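Local coordinates for protein ribokinase (Giardia lamblia, PDB 6WHJ) that probably catalyses the ATP- and magnesium-dependent phosphorylation of D-ribose at O-5, giving D-ribose 5-phosphate, as a PfkB-family homodimer, at residues Gly102-Val105 / Asn111-Val114; Ala138-Met143 / Ser279-Leu284. All blocks are in the same frame, centred on the assembly; numbering follows the deposited sequence.

In the fold
The two contacts belong to the two sheets of this kinase. Contact 1 pairs the strands of a hairpin at the side of the lid sheet where it continues into the second subunit, and contact 2 packs a central strand of the nine-stranded core sheet against helix 272-287. Their centres are 28 Å apart and their nearest atoms about 16 Å, so they do not touch. Contact 1 borders the predicted ribose site, the side chain of I103 being about 4 Å from that of D18. Contact 2 lies a shell behind it: the side chain of V142 is about 8 Å from that of D274, the predicted proton acceptor.

Contact 1 of 2, residues Gly102-Val105 / Asn111-Val114; sequences GIYV and NMIV
G102 to V105 run antiparallel to N111 to V114, the segment axes approaching to 4.7 Å, with G102/V114 and Y104/M112 as hydrogen-bonded pairs and I103/I113 and V105/N111 as non-hydrogen-bonded ones. At the middle of the ladder the amide N of Y104 gives to M112 O at 3.0 Å, and M112 N returns a bond to Y104 O at 2.9 Å. G102 N reaches V114 O at 2.9 Å, and G102 O takes V114 N at 3.2 Å.

The side chains divide between two faces. On one, I103 and I113 lie side by side and point the same way, CG1 of I103 meeting CG1 of I113 at 4.0 Å; V105 and N111 likewise lie side by side. On the other, CG of Y104 is anti to the carbonyl carbon (chi1 -61°), which sets the ring beside the side chain of M112. M112 starts on the same face and its extended chain passes the ring obliquely, SD at 4.0 Å from CD2 of Y104. The sulfur sits 71° off the ring normal, an oblique Met-aromatic contact. The Y104 ring also stacks on Y104 of the second subunit, and each hydroxyl bonds to G102 O of the partner chain, giving that carbonyl a second donor.

Strand 16-22 pairs with 102-105 on the side away from 111-114, through backbone bonds of I103 with L19 and W21 and of V105 with W21 and V23; I103 meets D18, a predicted substrate residue, and V20 there. I113 and V114 pair in a parallel ladder with a strand of the second subunit, so the sheet continues across the interface. A beta hairpin shared in this way between lid and dimer contact is consistent with the lid of ribokinases, in which the small sheets of two subunits join over the sugar sites.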
loop_
_atom_site.group_PDB
_atom_site.type_symbol
_atom_site.label_atom_id
_atom_site.label_comp_id
_atom_site.label_asym_id
_atom_site.label_seq_id
_atom_site.Cartn_x
_atom_site.Cartn_y
_atom_site.Cartn_z
ATOM N N GLY B 102 4.088 -0.968 -0.925
ATOM C CA GLY B 102 2.974 -0.215 -0.391
ATOM C C GLY B 102 3.469 0.639 0.757
ATOM O O GLY B 102 3.907 0.120 1.784
ATOM N N ILE B 103 3.388 1.955 0.581
ATOM C CA ILE B 103 4.075 2.902 1.446
ATOM C C ILE B 103 3.062 3.852 2.068
ATOM O O ILE B 103 2.195 4.388 1.369
ATOM C CB ILE B 103 5.162 3.671 0.670
ATOM C CG1 ILE B 103 6.179 2.685 0.079
ATOM C CG2 ILE B 103 5.838 4.712 1.559
ATOM C CD1 ILE B 103 7.283 3.326 -0.720
ATOM N N TYR B 104 3.166 4.039 3.383
ATOM C CA TYR B 104 2.474 5.097 4.108
ATOM C C TYR B 104 3.483 6.157 4.533
ATOM O O TYR B 104 4.504 5.841 5.160
ATOM C CB TYR B 104 1.762 4.575 5.359
ATOM C CG TYR B 104 0.682 3.539 5.156
ATOM C CD1 TYR B 104 0.101 3.320 3.912
ATOM C CD2 TYR B 104 0.227 2.792 6.235
ATOM C CE1 TYR B 104 -0.902 2.369 3.754
ATOM C CE2 TYR B 104 -0.759 1.851 6.091
ATOM C CZ TYR B 104 -1.322 1.642 4.856
ATOM O OH TYR B 104 -2.304 0.690 4.749
ATOM N N VAL B 105 3.203 7.410 4.194
ATOM C CA VAL B 105 4.026 8.536 4.605
ATOM C C VAL B 105 3.184 9.418 5.517
ATOM O O VAL B 105 2.141 9.939 5.094
ATOM C CB VAL B 105 4.558 9.317 3.397
ATOM C CG1 VAL B 105 5.499 10.405 3.849
ATOM C CG2 VAL B 105 5.262 8.370 2.437
ATOM N N ASN B 111 8.013 6.762 7.370
ATOM C CA ASN B 111 7.519 5.818 6.384
ATOM C C ASN B 111 7.102 4.511 7.039
ATOM O O ASN B 111 7.562 4.155 8.126
ATOM C CB ASN B 111 8.597 5.483 5.332
ATOM C CG ASN B 111 8.882 6.630 4.388
ATOM O OD1 ASN B 111 8.180 7.645 4.381
ATOM N ND2 ASN B 111 9.924 6.475 3.579
ATOM N N MET B 112 6.220 3.799 6.346
ATOM C CA MET B 112 6.018 2.373 6.535
ATOM C C MET B 112 6.118 1.791 5.139
ATOM O O MET B 112 5.440 2.270 4.226
ATOM C CB MET B 112 4.660 2.027 7.153
ATOM C CG MET B 112 4.508 2.375 8.615
ATOM S SD MET B 112 2.843 2.038 9.198
ATOM C CE MET B 112 3.132 1.658 10.922
ATOM N N ILE B 113 6.987 0.803 4.950
ATOM C CA ILE B 113 7.217 0.225 3.632
ATOM C C ILE B 113 7.042 -1.279 3.724
ATOM O O ILE B 113 7.676 -1.935 4.559
ATOM C CB ILE B 113 8.614 0.564 3.084
ATOM C CG1 ILE B 113 8.825 2.076 3.071
ATOM C CG2 ILE B 113 8.771 0.020 1.681
ATOM C CD1 ILE B 113 10.160 2.492 2.532
ATOM N N VAL B 114 6.188 -1.821 2.861
ATOM C CA VAL B 114 6.050 -3.257 2.667
ATOM C C VAL B 114 6.381 -3.548 1.211
ATOM O O VAL B 114 5.722 -3.025 0.302
ATOM C CB VAL B 114 4.644 -3.767 3.010
ATOM C CG1 VAL B 114 4.588 -5.272 2.786
ATOM C CG2 VAL B 114 4.279 -3.429 4.427
#

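Contact 2 of 2, residues Ala138-Met143 / Ser279-Leu284; sequences ATLVVM and SFCVRL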
loop_
_atom_site.group_PDB
_atom_site.type_symbol
_atom_site.label_atom_id
_atom_site.label_comp_id
_atom_site.label_asym_id
_atom_site.label_seq_id
_atom_site.Cartn_x
_atom_site.Cartn_y
_atom_site.Cartn_z
ATOM N N ALA B 138 34.241 -3.628 -16.213
ATOM C CA ALA B 138 33.709 -2.544 -15.403
ATOM C C ALA B 138 34.668 -2.183 -14.261
ATOM O O ALA B 138 35.625 -2.899 -13.961
ATOM C CB ALA B 138 32.336 -2.928 -14.847
ATOM N N THR B 139 34.394 -1.048 -13.615
ATOM C CA THR B 139 35.144 -0.602 -12.445
ATOM C C THR B 139 34.416 -0.899 -11.139
ATOM O O THR B 139 35.043 -1.339 -10.166
ATOM C CB THR B 139 35.428 0.907 -12.517
ATOM O OG1 THR B 139 36.158 1.216 -13.713
ATOM C CG2 THR B 139 36.253 1.345 -11.314
ATOM N N LEU B 140 33.101 -0.687 -11.111
ATOM C CA LEU B 140 32.299 -0.869 -9.916
ATOM C C LEU B 140 31.104 -1.764 -10.209
ATOM O O LEU B 140 30.490 -1.676 -11.277
ATOM C CB LEU B 140 31.800 0.476 -9.381
ATOM C CG LEU B 140 32.857 1.515 -9.033
ATOM C CD1 LEU B 140 32.161 2.780 -8.542
ATOM C CD2 LEU B 140 33.815 0.957 -7.982
ATOM N N VAL B 141 30.772 -2.615 -9.245
ATOM C CA VAL B 141 29.524 -3.359 -9.256
ATOM C C VAL B 141 28.850 -3.113 -7.915
ATOM O O VAL B 141 29.517 -3.136 -6.876
ATOM C CB VAL B 141 29.740 -4.863 -9.530
ATOM C CG1 VAL B 141 30.652 -5.496 -8.505
ATOM C CG2 VAL B 141 28.398 -5.580 -9.569
ATOM N N VAL B 142 27.540 -2.830 -7.941
ATOM C CA VAL B 142 26.793 -2.354 -6.777
ATOM C C VAL B 142 25.597 -3.264 -6.532
ATOM O O VAL B 142 24.877 -3.627 -7.471
ATOM C CB VAL B 142 26.318 -0.895 -6.954
ATOM C CG1 VAL B 142 25.800 -0.339 -5.642
ATOM C CG2 VAL B 142 27.437 -0.023 -7.492
ATOM N N MET B 143 25.375 -3.625 -5.267
ATOM C CA MET B 143 24.246 -4.461 -4.884
ATOM C C MET B 143 23.650 -3.935 -3.587
ATOM O O MET B 143 24.313 -3.239 -2.815
ATOM C CB MET B 143 24.661 -5.926 -4.692
ATOM C CG MET B 143 25.272 -6.577 -5.917
ATOM S SD MET B 143 25.449 -8.358 -5.734
ATOM C CE MET B 143 23.737 -8.896 -5.715
ATOM N N SER B 279 25.818 8.748 -6.691
ATOM C CA SER B 279 26.819 9.778 -6.946
ATOM C C SER B 279 28.196 9.348 -6.458
ATOM O O SER B 279 29.198 9.550 -7.156
ATOM C CB SER B 279 26.409 11.085 -6.278
ATOM O OG SER B 279 25.107 11.436 -6.678
ATOM N N PHE B 280 28.254 8.714 -5.281
ATOM C CA PHE B 280 29.513 8.188 -4.766
ATOM C C PHE B 280 30.160 7.251 -5.780
ATOM O O PHE B 280 31.370 7.323 -6.022
ATOM C CB PHE B 280 29.261 7.461 -3.442
ATOM C CG PHE B 280 30.476 6.813 -2.863
ATOM C CD1 PHE B 280 31.517 7.578 -2.353
ATOM C CD2 PHE B 280 30.614 5.425 -2.885
ATOM C CE1 PHE B 280 32.655 6.973 -1.823
ATOM C CE2 PHE B 280 31.752 4.805 -2.364
ATOM C CZ PHE B 280 32.777 5.586 -1.831
ATOM N N CYS B 281 29.360 6.381 -6.404
ATOM C CA CYS B 281 29.907 5.457 -7.391
ATOM C C CYS B 281 30.358 6.186 -8.649
ATOM O O CYS B 281 31.394 5.836 -9.230
ATOM C CB CYS B 281 28.881 4.380 -7.732
ATOM S SG CYS B 281 28.619 3.212 -6.387
ATOM N N VAL B 282 29.596 7.188 -9.096
ATOM C CA VAL B 282 29.999 7.940 -10.283
ATOM C C VAL B 282 31.367 8.574 -10.069
ATOM O O VAL B 282 32.287 8.387 -10.873
ATOM C CB VAL B 282 28.935 8.991 -10.652
ATOM C CG1 VAL B 282 29.507 10.012 -11.624
ATOM C CG2 VAL B 282 27.732 8.306 -11.267
ATOM N N ARG B 283 31.527 9.315 -8.965
ATOM C CA ARG B 283 32.799 9.981 -8.686
ATOM C C ARG B 283 33.910 8.987 -8.384
ATOM O O ARG B 283 35.066 9.228 -8.742
ATOM C CB ARG B 283 32.649 10.946 -7.516
ATOM C CG ARG B 283 33.757 11.977 -7.417
ATOM C CD ARG B 283 33.844 12.818 -8.669
ATOM N NE ARG B 283 35.016 13.684 -8.635
ATOM C CZ ARG B 283 35.943 13.745 -9.586
ATOM N NH1 ARG B 283 35.833 13.004 -10.684
ATOM N NH2 ARG B 283 36.969 14.572 -9.443
ATOM N N LEU B 284 33.584 7.874 -7.726
ATOM C CA LEU B 284 34.582 6.844 -7.473
ATOM C C LEU B 284 35.111 6.288 -8.782
ATOM O O LEU B 284 36.326 6.176 -8.982
ATOM C CB LEU B 284 33.975 5.742 -6.615
ATOM C CG LEU B 284 34.902 4.778 -5.890
ATOM C CD1 LEU B 284 35.931 5.559 -5.105
ATOM C CD2 LEU B 284 34.073 3.913 -4.953
#
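L140 turns its CG beside the backbone N, anti to the carbonyl carbon (chi1 -58°), and the chain is extended beyond it, which carries CD1 out from the strand to the backbone of helix 272-287. C281 on that helix likewise has SG anti to its carbonyl carbon (chi1 -71°), and the sulfur is thereby brought to V142.

The main meeting point is the CD1 methyl of L140, which faces the backbone of C281 and comes in between C281 and L284, one helical turn apart. It lies 3.7 Å from CB of C281 and 4.0 Å from CB of L284. Two residues along the strand, V142 offers a single branch: its CG2 methyl approaches C281 SG at 3.6 Å. C281 thus sits between the two strand residues, its CB serving L140 and its sulfur V142. All four side chains are buried, and the interface is apolar, made of methyls, two methylenes and a thiol.

Strand and helix segments run antiparallel at 169° with axes 9.9 Å apart. The strand's carboxyl end therefore lies toward the start of the helix, where G273 and D274 belong to the predicted ATP and substrate sites.

The strand lies inside the mixed core sheet between strands 9-12 and 170-173. V141 points away from helix 272-287, and with M143 packs on helix 149-165, so the sheet is covered by helices on both faces, as in the Rossmann-like core of the PfkB kinases. Helix 44-55 adjoins V142 and V282, while helix 301-318 backs F280 and L284 and supplies E306, which forms a salt bridge with R283.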